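Local coordinates for protein uncharacterized peptidase Lmo0363 (Listeria monocytogenes, PDB 3L4E) that probably works as a serine peptidase of the S51 (peptidase E-like) family, at residues K3-V14 with I187-G197; K28-V39 with K79-N89. All blocks are in the same frame, centred on the assembly; numbering follows the deposited sequence.

Contact 1 of 2, residues K3-V14 with I187-G197. With SO4 (sulfate ion), chain B.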
loop_
_atom_site.group_PDB
_atom_site.type_symbol
_atom_site.label_atom_id
_atom_site.label_comp_id
_atom_site.label_asym_id
_atom_site.label_seq_id
_atom_site.Cartn_x
_atom_site.Cartn_y
_atom_site.Cartn_z
ATOM N N LYS A 3 -0.743 -12.498 9.052
ATOM C CA LYS A 3 -0.864 -11.674 7.861
ATOM C C LYS A 3 -2.189 -10.911 7.866
ATOM O O LYS A 3 -3.228 -11.431 7.457
ATOM C CB LYS A 3 -0.745 -12.529 6.600
ATOM C CG LYS A 3 -0.448 -11.729 5.344
ATOM C CD LYS A 3 -0.737 -12.539 4.090
ATOM C CE LYS A 3 0.081 -13.803 4.021
ATOM N NZ LYS A 3 -0.365 -14.621 2.864
ATOM N N ASN A 4 -2.136 -9.674 8.343
ATOM C CA ASN A 4 -3.307 -8.809 8.416
ATOM C C ASN A 4 -3.101 -7.630 7.480
ATOM O O ASN A 4 -2.299 -6.743 7.768
ATOM C CB ASN A 4 -3.501 -8.311 9.849
ATOM C CG ASN A 4 -3.726 -9.441 10.831
ATOM O OD1 ASN A 4 -4.818 -9.984 10.921
ATOM N ND2 ASN A 4 -2.684 -9.805 11.567
ATOM N N LEU A 5 -3.810 -7.631 6.352
ATOM C CA LEU A 5 -3.631 -6.619 5.324
ATOM C C LEU A 5 -4.973 -6.065 4.895
ATOM O O LEU A 5 -5.952 -6.806 4.796
ATOM C CB LEU A 5 -2.948 -7.211 4.087
ATOM C CG LEU A 5 -1.822 -8.232 4.262
ATOM C CD1 LEU A 5 -1.390 -8.772 2.896
ATOM C CD2 LEU A 5 -0.653 -7.619 5.001
ATOM N N PHE A 6 -5.006 -4.764 4.625
ATOM C CA PHE A 6 -6.170 -4.118 4.030
ATOM C C PHE A 6 -5.667 -3.428 2.774
ATOM O O PHE A 6 -4.866 -2.502 2.871
ATOM C CB PHE A 6 -6.735 -3.096 5.021
ATOM C CG PHE A 6 -7.934 -2.339 4.523
ATOM C CD1 PHE A 6 -9.220 -2.810 4.771
ATOM C CD2 PHE A 6 -7.783 -1.146 3.828
ATOM C CE1 PHE A 6 -10.336 -2.104 4.340
ATOM C CE2 PHE A 6 -8.903 -0.433 3.385
ATOM C CZ PHE A 6 -10.174 -0.915 3.643
ATOM N N LEU A 7 -6.099 -3.900 1.602
ATOM C CA LEU A 7 -5.607 -3.356 0.336
ATOM C C LEU A 7 -6.699 -2.554 -0.366
ATOM O O LEU A 7 -7.857 -2.961 -0.393
ATOM C CB LEU A 7 -5.087 -4.477 -0.577
ATOM C CG LEU A 7 -4.088 -5.442 0.065
ATOM C CD1 LEU A 7 -3.601 -6.511 -0.940
ATOM C CD2 LEU A 7 -2.910 -4.667 0.638
ATOM N N THR A 8 -6.325 -1.417 -0.940
ATOM C CA THR A 8 -7.299 -0.495 -1.505
ATOM C C THR A 8 -6.690 0.250 -2.696
ATOM O O THR A 8 -5.468 0.337 -2.807
ATOM C CB THR A 8 -7.781 0.508 -0.406
ATOM O OG1 THR A 8 -8.655 1.489 -0.977
ATOM C CG2 THR A 8 -6.602 1.222 0.232
ATOM N N SER A 9 -7.536 0.773 -3.581
ATOM C CA SER A 9 -7.096 1.670 -4.653
ATOM C C SER A 9 -7.069 3.112 -4.170
ATOM O O SER A 9 -6.338 3.950 -4.702
ATOM C CB SER A 9 -8.045 1.596 -5.852
ATOM O OG SER A 9 -8.190 0.284 -6.345
ATOM N N SER A 10 -7.893 3.397 -3.166
ATOM C CA SER A 10 -8.165 4.765 -2.751
ATOM C C SER A 10 -8.739 4.734 -1.348
ATOM O O SER A 10 -9.933 4.510 -1.169
ATOM C CB SER A 10 -9.163 5.409 -3.720
ATOM O OG SER A 10 -9.568 6.697 -3.284
ATOM N N PHE A 11 -7.885 4.924 -0.345
ATOM C CA PHE A 11 -8.327 4.742 1.029
ATOM C C PHE A 11 -9.518 5.646 1.349
ATOM O O PHE A 11 -10.457 5.225 2.011
ATOM C CB PHE A 11 -7.177 4.943 2.032
ATOM C CG PHE A 11 -7.569 4.650 3.461
ATOM C CD1 PHE A 11 -7.645 3.343 3.909
ATOM C CD2 PHE A 11 -7.891 5.676 4.340
ATOM C CE1 PHE A 11 -8.027 3.048 5.214
ATOM C CE2 PHE A 11 -8.272 5.400 5.653
ATOM C CZ PHE A 11 -8.344 4.082 6.093
ATOM N N LYS A 12 -9.489 6.876 0.847
ATOM C CA LYS A 12 -10.542 7.825 1.173
ATOM C C LYS A 12 -11.903 7.387 0.632
ATOM O O LYS A 12 -12.932 7.871 1.093
ATOM C CB LYS A 12 -10.178 9.242 0.705
ATOM C CG LYS A 12 -10.056 9.422 -0.796
ATOM C CD LYS A 12 -11.386 9.749 -1.439
ATOM C CE LYS A 12 -11.211 10.151 -2.899
ATOM N NZ LYS A 12 -12.503 10.582 -3.517
ATOM N N ASP A 13 -11.907 6.463 -0.325
ATOM C CA ASP A 13 -13.154 5.995 -0.933
ATOM C C ASP A 13 -13.734 4.781 -0.212
ATOM O O ASP A 13 -14.877 4.389 -0.473
ATOM C CB ASP A 13 -12.946 5.653 -2.412
ATOM C CG ASP A 13 -12.899 6.880 -3.302
ATOM O OD1 ASP A 13 -13.441 7.937 -2.912
ATOM O OD2 ASP A 13 -12.335 6.774 -4.409
ATOM N N VAL A 14 -12.965 4.183 0.698
ATOM C CA VAL A 14 -13.424 2.959 1.367
ATOM C C VAL A 14 -13.253 2.987 2.886
ATOM O O VAL A 14 -13.105 1.938 3.526
ATOM C CB VAL A 14 -12.717 1.698 0.812
ATOM C CG1 VAL A 14 -13.061 1.480 -0.658
ATOM C CG2 VAL A 14 -11.198 1.799 0.987
ATOM N N ILE A 187 -9.087 -4.695 -8.452
ATOM C CA ILE A 187 -9.982 -3.974 -7.536
ATOM C C ILE A 187 -10.218 -2.541 -8.006
ATOM O O ILE A 187 -9.290 -1.845 -8.421
ATOM C CB ILE A 187 -9.491 -3.966 -6.061
ATOM C CG1 ILE A 187 -8.064 -3.412 -5.942
ATOM C CG2 ILE A 187 -9.616 -5.356 -5.442
ATOM C CD1 ILE A 187 -7.629 -3.090 -4.510
ATOM N N SER A 188 -11.473 -2.114 -7.951
ATOM C CA SER A 188 -11.857 -0.765 -8.342
ATOM C C SER A 188 -11.642 0.231 -7.203
ATOM O O SER A 188 -11.219 -0.146 -6.108
ATOM C CB SER A 188 -13.326 -0.746 -8.764
ATOM O OG SER A 188 -14.167 -1.093 -7.673
ATOM N N ASN A 189 -11.937 1.501 -7.460
ATOM C CA ASN A 189 -11.758 2.541 -6.444
ATOM C C ASN A 189 -12.596 2.342 -5.181
ATOM O O ASN A 189 -12.205 2.770 -4.094
ATOM C CB ASN A 189 -12.027 3.928 -7.025
ATOM C CG ASN A 189 -10.924 4.397 -7.944
ATOM O OD1 ASN A 189 -11.159 5.199 -8.852
ATOM N ND2 ASN A 189 -9.713 3.897 -7.725
ATOM N N HIS A 190 -13.744 1.691 -5.313
ATOM C CA HIS A 190 -14.600 1.487 -4.144
ATOM C C HIS A 190 -14.597 0.050 -3.632
ATOM O O HIS A 190 -15.496 -0.361 -2.901
ATOM C CB HIS A 190 -16.011 2.001 -4.414
ATOM C CG HIS A 190 -16.068 3.483 -4.612
ATOM N ND1 HIS A 190 -15.809 4.082 -5.825
ATOM C CD2 HIS A 190 -16.320 4.488 -3.741
ATOM C CE1 HIS A 190 -15.920 5.392 -5.699
ATOM N NE2 HIS A 190 -16.234 5.664 -4.446
ATOM N N GLU A 191 -13.561 -0.699 -4.003
ATOM C CA GLU A 191 -13.344 -2.045 -3.476
ATOM C C GLU A 191 -12.128 -2.075 -2.555
ATOM O O GLU A 191 -11.176 -1.317 -2.735
ATOM C CB GLU A 191 -13.127 -3.056 -4.617
ATOM C CG GLU A 191 -14.409 -3.561 -5.290
ATOM C CD GLU A 191 -14.125 -4.488 -6.471
ATOM O OE1 GLU A 191 -13.108 -4.266 -7.163
ATOM O OE2 GLU A 191 -14.919 -5.425 -6.713
ATOM N N ALA A 192 -12.166 -2.957 -1.564
ATOM C CA ALA A 192 -11.004 -3.216 -0.729
ATOM C C ALA A 192 -10.853 -4.720 -0.597
ATOM O O ALA A 192 -11.825 -5.462 -0.774
ATOM C CB ALA A 192 -11.158 -2.557 0.634
ATOM N N ILE A 193 -9.635 -5.172 -0.316
ATOM C CA ILE A 193 -9.388 -6.588 -0.055
ATOM C C ILE A 193 -9.027 -6.743 1.420
ATOM O O ILE A 193 -8.055 -6.127 1.898
ATOM C CB ILE A 193 -8.246 -7.173 -0.923
ATOM C CG1 ILE A 193 -8.394 -6.751 -2.392
ATOM C CG2 ILE A 193 -8.224 -8.696 -0.795
ATOM C CD1 ILE A 193 -7.189 -7.101 -3.251
ATOM N N PHE A 194 -9.835 -7.533 2.126
ATOM C CA PHE A 194 -9.623 -7.857 3.530
ATOM C C PHE A 194 -8.789 -9.125 3.574
ATOM O O PHE A 194 -9.211 -10.167 3.047
ATOM C CB PHE A 194 -10.946 -8.203 4.227
ATOM C CG PHE A 194 -11.909 -7.050 4.410
ATOM C CD1 PHE A 194 -11.719 -5.821 3.811
ATOM C CD2 PHE A 194 -13.045 -7.234 5.189
ATOM C CE1 PHE A 194 -12.637 -4.793 4.004
ATOM C CE2 PHE A 194 -13.954 -6.216 5.378
ATOM C CZ PHE A 194 -13.745 -4.994 4.786
ATOM N N ILE A 195 -7.629 -9.057 4.210
ATOM C CA ILE A 195 -6.785 -10.237 4.349
ATOM C C ILE A 195 -6.455 -10.519 5.811
ATOM O O ILE A 195 -5.824 -9.707 6.491
ATOM C CB ILE A 195 -5.493 -10.114 3.518
ATOM C CG1 ILE A 195 -5.845 -10.012 2.034
ATOM C CG2 ILE A 195 -4.585 -11.317 3.777
ATOM C CD1 ILE A 195 -4.778 -9.405 1.167
ATOM N N ARG A 196 -6.920 -11.671 6.282
ATOM C CA ARG A 196 -6.627 -12.167 7.619
ATOM C C ARG A 196 -6.101 -13.592 7.481
ATOM O O ARG A 196 -6.874 -14.549 7.369
ATOM C CB ARG A 196 -7.886 -12.152 8.491
ATOM C CG ARG A 196 -8.518 -10.772 8.678
ATOM C CD ARG A 196 -7.856 -10.002 9.815
ATOM N NE ARG A 196 -8.625 -8.822 10.227
ATOM C CZ ARG A 196 -8.106 -7.792 10.889
ATOM N NH1 ARG A 196 -6.818 -7.796 11.210
ATOM N NH2 ARG A 196 -8.868 -6.760 11.230
ATOM N N GLY A 197 -4.783 -13.725 7.457
ATOM C CA GLY A 197 -4.165 -15.009 7.194
ATOM C C GLY A 197 -4.512 -15.504 5.804
ATOM O O GLY A 197 -4.290 -14.803 4.813
HETATM S S SO4 B . -16.268 1.557 -8.432
HETATM O O1 SO4 B . -15.276 2.538 -7.994
HETATM O O2 SO4 B . -17.608 2.124 -8.282
HETATM O O3 SO4 B . -16.026 1.190 -9.822
HETATM O O4 SO4 B . -16.165 0.363 -7.597
HETATM O O HOH W 1 -3.424 -14.899 2.000
HETATM O O HOH W 2 -10.308 1.152 -2.954
HETATM O O HOH W 3 -16.535 8.016 -3.149
#

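Contact 2 of 2, residues K28-V39 with K79-N89. With SO4 (sulfate ion), chain C.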
loop_
_atom_site.group_PDB
_atom_site.type_symbol
_atom_site.label_atom_id
_atom_site.label_comp_id
_atom_site.label_asym_id
_atom_site.label_seq_id
_atom_site.Cartn_x
_atom_site.Cartn_y
_atom_site.Cartn_z
ATOM N N LYS A 28 -5.099 4.637 18.580
ATOM C CA LYS A 28 -4.068 3.782 18.006
ATOM C C LYS A 28 -3.217 4.594 17.051
ATOM O O LYS A 28 -3.666 5.611 16.530
ATOM C CB LYS A 28 -4.674 2.555 17.327
ATOM C CG LYS A 28 -5.377 1.635 18.310
ATOM C CD LYS A 28 -5.599 0.254 17.735
ATOM C CE LYS A 28 -5.916 -0.744 18.830
ATOM N NZ LYS A 28 -5.930 -2.136 18.302
ATOM N N THR A 29 -1.987 4.142 16.827
ATOM C CA THR A 29 -1.013 4.910 16.067
ATOM C C THR A 29 -0.682 4.263 14.730
ATOM O O THR A 29 -0.695 3.040 14.599
ATOM C CB THR A 29 0.286 5.058 16.857
ATOM O OG1 THR A 29 0.723 3.761 17.285
ATOM C CG2 THR A 29 0.056 5.931 18.077
ATOM N N VAL A 30 -0.371 5.097 13.744
ATOM C CA VAL A 30 -0.111 4.625 12.387
ATOM C C VAL A 30 1.232 5.156 11.898
ATOM O O VAL A 30 1.468 6.356 11.953
ATOM C CB VAL A 30 -1.208 5.135 11.423
ATOM C CG1 VAL A 30 -0.957 4.667 9.989
ATOM C CG2 VAL A 30 -2.580 4.697 11.901
ATOM N N THR A 31 2.105 4.263 11.431
ATOM C CA THR A 31 3.275 4.667 10.662
ATOM C C THR A 31 2.795 4.909 9.237
ATOM O O THR A 31 2.402 3.968 8.543
ATOM C CB THR A 31 4.374 3.581 10.652
ATOM O OG1 THR A 31 4.844 3.366 11.985
ATOM C CG2 THR A 31 5.545 4.017 9.793
ATOM N N PHE A 32 2.823 6.171 8.821
ATOM C CA PHE A 32 2.231 6.626 7.562
ATOM C C PHE A 32 3.373 6.915 6.594
ATOM O O PHE A 32 4.155 7.839 6.817
ATOM C CB PHE A 32 1.418 7.899 7.867
ATOM C CG PHE A 32 0.688 8.496 6.700
ATOM C CD1 PHE A 32 -0.585 8.062 6.366
ATOM C CD2 PHE A 32 1.243 9.556 5.983
ATOM C CE1 PHE A 32 -1.289 8.649 5.307
ATOM C CE2 PHE A 32 0.555 10.137 4.921
ATOM C CZ PHE A 32 -0.715 9.685 4.585
ATOM N N ILE A 33 3.471 6.105 5.539
ATOM C CA ILE A 33 4.586 6.169 4.589
ATOM C C ILE A 33 4.131 6.737 3.241
ATOM O O ILE A 33 3.455 6.055 2.479
ATOM C CB ILE A 33 5.202 4.769 4.383
ATOM C CG1 ILE A 33 5.738 4.226 5.716
ATOM C CG2 ILE A 33 6.303 4.815 3.317
ATOM C CD1 ILE A 33 6.085 2.746 5.671
ATOM N N PRO A 34 4.462 8.010 2.967
ATOM C CA PRO A 34 4.025 8.674 1.733
ATOM C C PRO A 34 5.096 8.655 0.637
ATOM O O PRO A 34 4.964 9.347 -0.372
ATOM C CB PRO A 34 3.790 10.112 2.199
ATOM C CG PRO A 34 4.870 10.311 3.230
ATOM C CD PRO A 34 5.048 8.970 3.925
ATOM N N THR A 35 6.140 7.861 0.837
ATOM C CA THR A 35 7.292 7.824 -0.071
ATOM C C THR A 35 6.949 7.688 -1.560
ATOM O O THR A 35 7.551 8.352 -2.403
ATOM C CB THR A 35 8.241 6.696 0.343
ATOM O OG1 THR A 35 8.605 6.883 1.721
ATOM C CG2 THR A 35 9.498 6.669 -0.533
ATOM N N ALA A 36 6.000 6.823 -1.895
ATOM C CA ALA A 36 5.656 6.608 -3.301
ATOM C C ALA A 36 5.203 7.912 -3.954
ATOM O O ALA A 36 5.442 8.159 -5.140
ATOM C CB ALA A 36 4.563 5.545 -3.423
ATOM N N SER A 37 4.542 8.752 -3.162
ATOM C CA SER A 37 3.940 9.976 -3.682
ATOM C C SER A 37 4.939 11.109 -3.894
ATOM O O SER A 37 4.617 12.109 -4.545
ATOM C CB SER A 37 2.841 10.465 -2.740
ATOM O OG SER A 37 3.407 11.110 -1.603
ATOM N N THR A 38 6.138 10.976 -3.342
ATOM C CA THR A 38 7.075 12.104 -3.322
ATOM C C THR A 38 7.688 12.428 -4.684
ATOM O O THR A 38 8.292 13.484 -4.862
ATOM C CB THR A 38 8.194 11.909 -2.277
ATOM O OG1 THR A 38 8.987 10.761 -2.616
ATOM C CG2 THR A 38 7.599 11.750 -0.869
ATOM N N VAL A 39 7.534 11.520 -5.641
ATOM C CA VAL A 39 8.029 11.746 -6.996
ATOM C C VAL A 39 6.865 11.972 -7.962
ATOM O O VAL A 39 7.056 12.063 -9.170
ATOM C CB VAL A 39 8.897 10.571 -7.490
ATOM C CG1 VAL A 39 10.167 10.461 -6.651
ATOM C CG2 VAL A 39 8.100 9.264 -7.458
ATOM N N LYS A 79 7.212 0.654 16.922
ATOM C CA LYS A 79 6.421 1.333 17.941
ATOM C C LYS A 79 4.931 1.375 17.623
ATOM O O LYS A 79 4.095 1.075 18.476
ATOM C CB LYS A 79 6.930 2.761 18.144
ATOM C CG LYS A 79 6.163 3.539 19.200
ATOM C CD LYS A 79 6.774 4.911 19.442
ATOM C CE LYS A 79 6.363 5.906 18.369
ATOM N NZ LYS A 79 4.915 6.250 18.467
ATOM N N ASN A 80 4.601 1.757 16.397
ATOM C CA ASN A 80 3.215 2.057 16.059
ATOM C C ASN A 80 2.379 0.830 15.716
ATOM O O ASN A 80 2.905 -0.206 15.296
ATOM C CB ASN A 80 3.150 3.122 14.964
ATOM C CG ASN A 80 3.840 4.416 15.383
ATOM O OD1 ASN A 80 3.719 4.852 16.530
ATOM N ND2 ASN A 80 4.575 5.022 14.466
ATOM N N ASP A 81 1.073 0.959 15.912
ATOM C CA ASP A 81 0.152 -0.159 15.798
ATOM C C ASP A 81 -0.046 -0.632 14.369
ATOM O O ASP A 81 -0.124 -1.839 14.116
ATOM C CB ASP A 81 -1.193 0.226 16.401
ATOM C CG ASP A 81 -1.087 0.564 17.873
ATOM O OD1 ASP A 81 -0.636 -0.304 18.643
ATOM O OD2 ASP A 81 -1.439 1.693 18.257
ATOM N N PHE A 82 -0.131 0.319 13.439
ATOM C CA PHE A 82 -0.433 0.013 12.043
ATOM C C PHE A 82 0.638 0.566 11.128
ATOM O O PHE A 82 1.367 1.479 11.505
ATOM C CB PHE A 82 -1.770 0.632 11.620
ATOM C CG PHE A 82 -2.932 0.256 12.499
ATOM C CD1 PHE A 82 -2.978 -0.969 13.136
ATOM C CD2 PHE A 82 -3.989 1.131 12.671
ATOM C CE1 PHE A 82 -4.049 -1.305 13.935
ATOM C CE2 PHE A 82 -5.065 0.798 13.469
ATOM C CZ PHE A 82 -5.096 -0.419 14.102
ATOM N N ILE A 83 0.726 -0.001 9.924
ATOM C CA ILE A 83 1.582 0.527 8.868
ATOM C C ILE A 83 0.676 0.917 7.703
ATOM O O ILE A 83 -0.163 0.124 7.291
ATOM C CB ILE A 83 2.609 -0.536 8.389
ATOM C CG1 ILE A 83 3.489 -1.007 9.554
ATOM C CG2 ILE A 83 3.482 0.016 7.250
ATOM C CD1 ILE A 83 4.224 -2.318 9.281
ATOM N N TYR A 84 0.825 2.135 7.187
ATOM C CA TYR A 84 -0.001 2.608 6.075
ATOM C C TYR A 84 0.919 3.132 4.987
ATOM O O TYR A 84 1.773 3.977 5.247
ATOM C CB TYR A 84 -0.907 3.737 6.561
ATOM C CG TYR A 84 -1.828 4.373 5.536
ATOM C CD1 TYR A 84 -1.324 5.207 4.532
ATOM C CD2 TYR A 84 -3.209 4.188 5.611
ATOM C CE1 TYR A 84 -2.172 5.823 3.616
ATOM C CE2 TYR A 84 -4.063 4.787 4.702
ATOM C CZ TYR A 84 -3.543 5.605 3.709
ATOM O OH TYR A 84 -4.407 6.203 2.816
ATOM N N VAL A 85 0.727 2.644 3.766
ATOM C CA VAL A 85 1.551 3.055 2.636
ATOM C C VAL A 85 0.669 3.714 1.583
ATOM O O VAL A 85 -0.234 3.073 1.036
ATOM C CB VAL A 85 2.317 1.858 2.043
ATOM C CG1 VAL A 85 3.136 2.284 0.810
ATOM C CG2 VAL A 85 3.219 1.233 3.107
ATOM N N THR A 86 0.929 4.995 1.307
ATOM C CA THR A 86 0.121 5.755 0.356
ATOM C C THR A 86 0.395 5.321 -1.077
ATOM O O THR A 86 1.414 4.688 -1.364
ATOM C CB THR A 86 0.408 7.271 0.410
ATOM O OG1 THR A 86 1.657 7.539 -0.255
ATOM C CG2 THR A 86 0.452 7.803 1.849
ATOM N N GLY A 87 -0.510 5.689 -1.977
ATOM C CA GLY A 87 -0.272 5.525 -3.397
ATOM C C GLY A 87 0.878 6.384 -3.894
ATOM O O GLY A 87 1.469 7.157 -3.143
ATOM N N GLY A 88 1.207 6.233 -5.171
ATOM C CA GLY A 88 2.264 7.001 -5.799
ATOM C C GLY A 88 2.966 6.127 -6.818
ATOM O O GLY A 88 2.347 5.237 -7.409
ATOM N N ASN A 89 4.256 6.370 -7.030
ATOM C CA ASN A 89 5.018 5.564 -7.972
ATOM C C ASN A 89 5.505 4.283 -7.302
ATOM O O ASN A 89 6.334 4.329 -6.378
ATOM C CB ASN A 89 6.187 6.360 -8.544
ATOM C CG ASN A 89 6.898 5.615 -9.644
ATOM O OD1 ASN A 89 7.597 4.633 -9.386
ATOM N ND2 ASN A 89 6.722 6.071 -10.880
HETATM S S SO4 C . 4.464 8.437 -12.923
HETATM O O1 SO4 C . 5.838 8.781 -13.273
HETATM O O2 SO4 C . 3.665 9.652 -12.813
HETATM O O3 SO4 C . 3.915 7.579 -13.965
HETATM O O4 SO4 C . 4.447 7.723 -11.647
HETATM O O HOH W 4 2.345 3.277 19.556
HETATM O O HOH W 5 4.299 0.754 12.507
HETATM O O HOH W 6 4.110 5.430 -0.260
#

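Contact 1 of 2, residues K3-V14 with I187-G197
Asp13 and His190 meet across the far end of this strand pair in an unusual way: the carboxylate lies almost parallel to the imidazole, the planes 18° apart, and Asp13 CB stands over the ring face 4.1 Å from its centroid, a CH-pi contact. Both ring nitrogens are engaged at the ring's edge. His190 ND1 donates a nearly straight 2.7 Å bond to sulfate O1, while His190 NE2 lies 2.7 Å from a water that also reaches Asp13 OD1. Lys12 NZ forms a salt bridge with that same OD1, which probably offsets part of the carboxylate's charge. Asn164 and Arg204 also bond the sulfate, which probably comes from the crystallisation liquor.

Beside this, a water accepts from Ser9 N and donates to Asn189 O and Glu191 O, linking the two segments just past the end of the strand ladder. Behind it, strands 4-8 and 191-196 run antiparallel, with Leu5-Ile195 and Leu7-Ile193 as hydrogen-bonded pairs. On one face, Ile195 CD1 sits against both Leu7 CD1 (3.8 Å) and Leu5 CD1. On the other, Phe6 and Phe194 lie side by side pointing the same way, planes at 33°; Phe6 CG lies opposite its own backbone N (chi1 179°), which carries the ring out to Ala192, Phe6 CZ to Ala192 CB 3.6 Å. At the opposite end Arg196 NH1 donates to Asn4 OD1 (3.0 Å) from well above the amide carbonyl plane, while its NH2 turns to Glu22 and Phe21.

The loop end lies at the presumed catalytic centre. Asn189 ND2 is bonded to His161 ND1, and Ser9 binds Ser120 through its carbonyl and His161 N through its hydroxyl, consistent with second-shell positioning of the charge-relay pair assigned by similarity in this S51 peptidase.

Contact 2 of 2, residues K28-V39 with K79-N89
Phe32 and Tyr84 form the apolar centre, their rings side by side and pointing the same way. The planes are only 20° apart but slid past each other, with centroids 5.0 Å apart; Phe32 CE1 and Tyr84 CE1 meet at 3.4 Å, with little ring overlap. Each has CG trans to its own backbone N (chi1 -178° and 179°), which sends the paired rings out in step. Thr86 CG2 closes one end against Phe32 CZ, and Val30 CG1 packs on Tyr84 CB at the other. On the reverse face Ile33 CD1 touches both Ile83 CG2 and Val85 CG2.

Parallel bonding joins the backbones: Thr31 bonds to Phe82 and Tyr84, and Ile33 to Tyr84 and to Thr86 just beyond the strand; the shortest bond is Ile33 N to Tyr84 O, 2.7 Å. Beyond the strands, Ala36 O receives Asn89 N, and Gly88 CA comes within 3.4 Å of Ala36 O, backbone against backbone.

At the opposite, polar edge, Asp81 OD2 accepts Thr29 N (2.9 Å) through its anti lone pair, and Thr29 OG1 accepts Asp81 N. Asn80 ND2 reaches Thr31 OG1 at 3.0 Å within its amide plane, with Glu61 as a further partner of that nitrogen. The pair, with helices 44-55 and 70-79 and strand 59-62 between its strands in sequence, belongs to the parallel part of an alpha/beta sheet, as in the class I glutaminase-like fold.

Overall arrangement
From the N terminus, strand 4-8 pairs in contact 1 with strand 191-196 near the C terminus, so 172 residues separate segments 3-14 and 187-197. Contact 2 is nested inside that loop, with 39 residues, strand 59-62 among them, between segments 28-39 and 79-89. Both belong to one seven-stranded sheet: strand 115-119 separates 82-85 from 4-8, so contact 2 lies in the parallel part and contact 1 marks the change to antiparallel pairing. Their centres are 15 Å apart, yet they touch where Phe11 CB meets Tyr84 OH at 3.1 Å. Gly87 and Ser9 both approach Ser120, so loops from both contacts converge on the presumed active site.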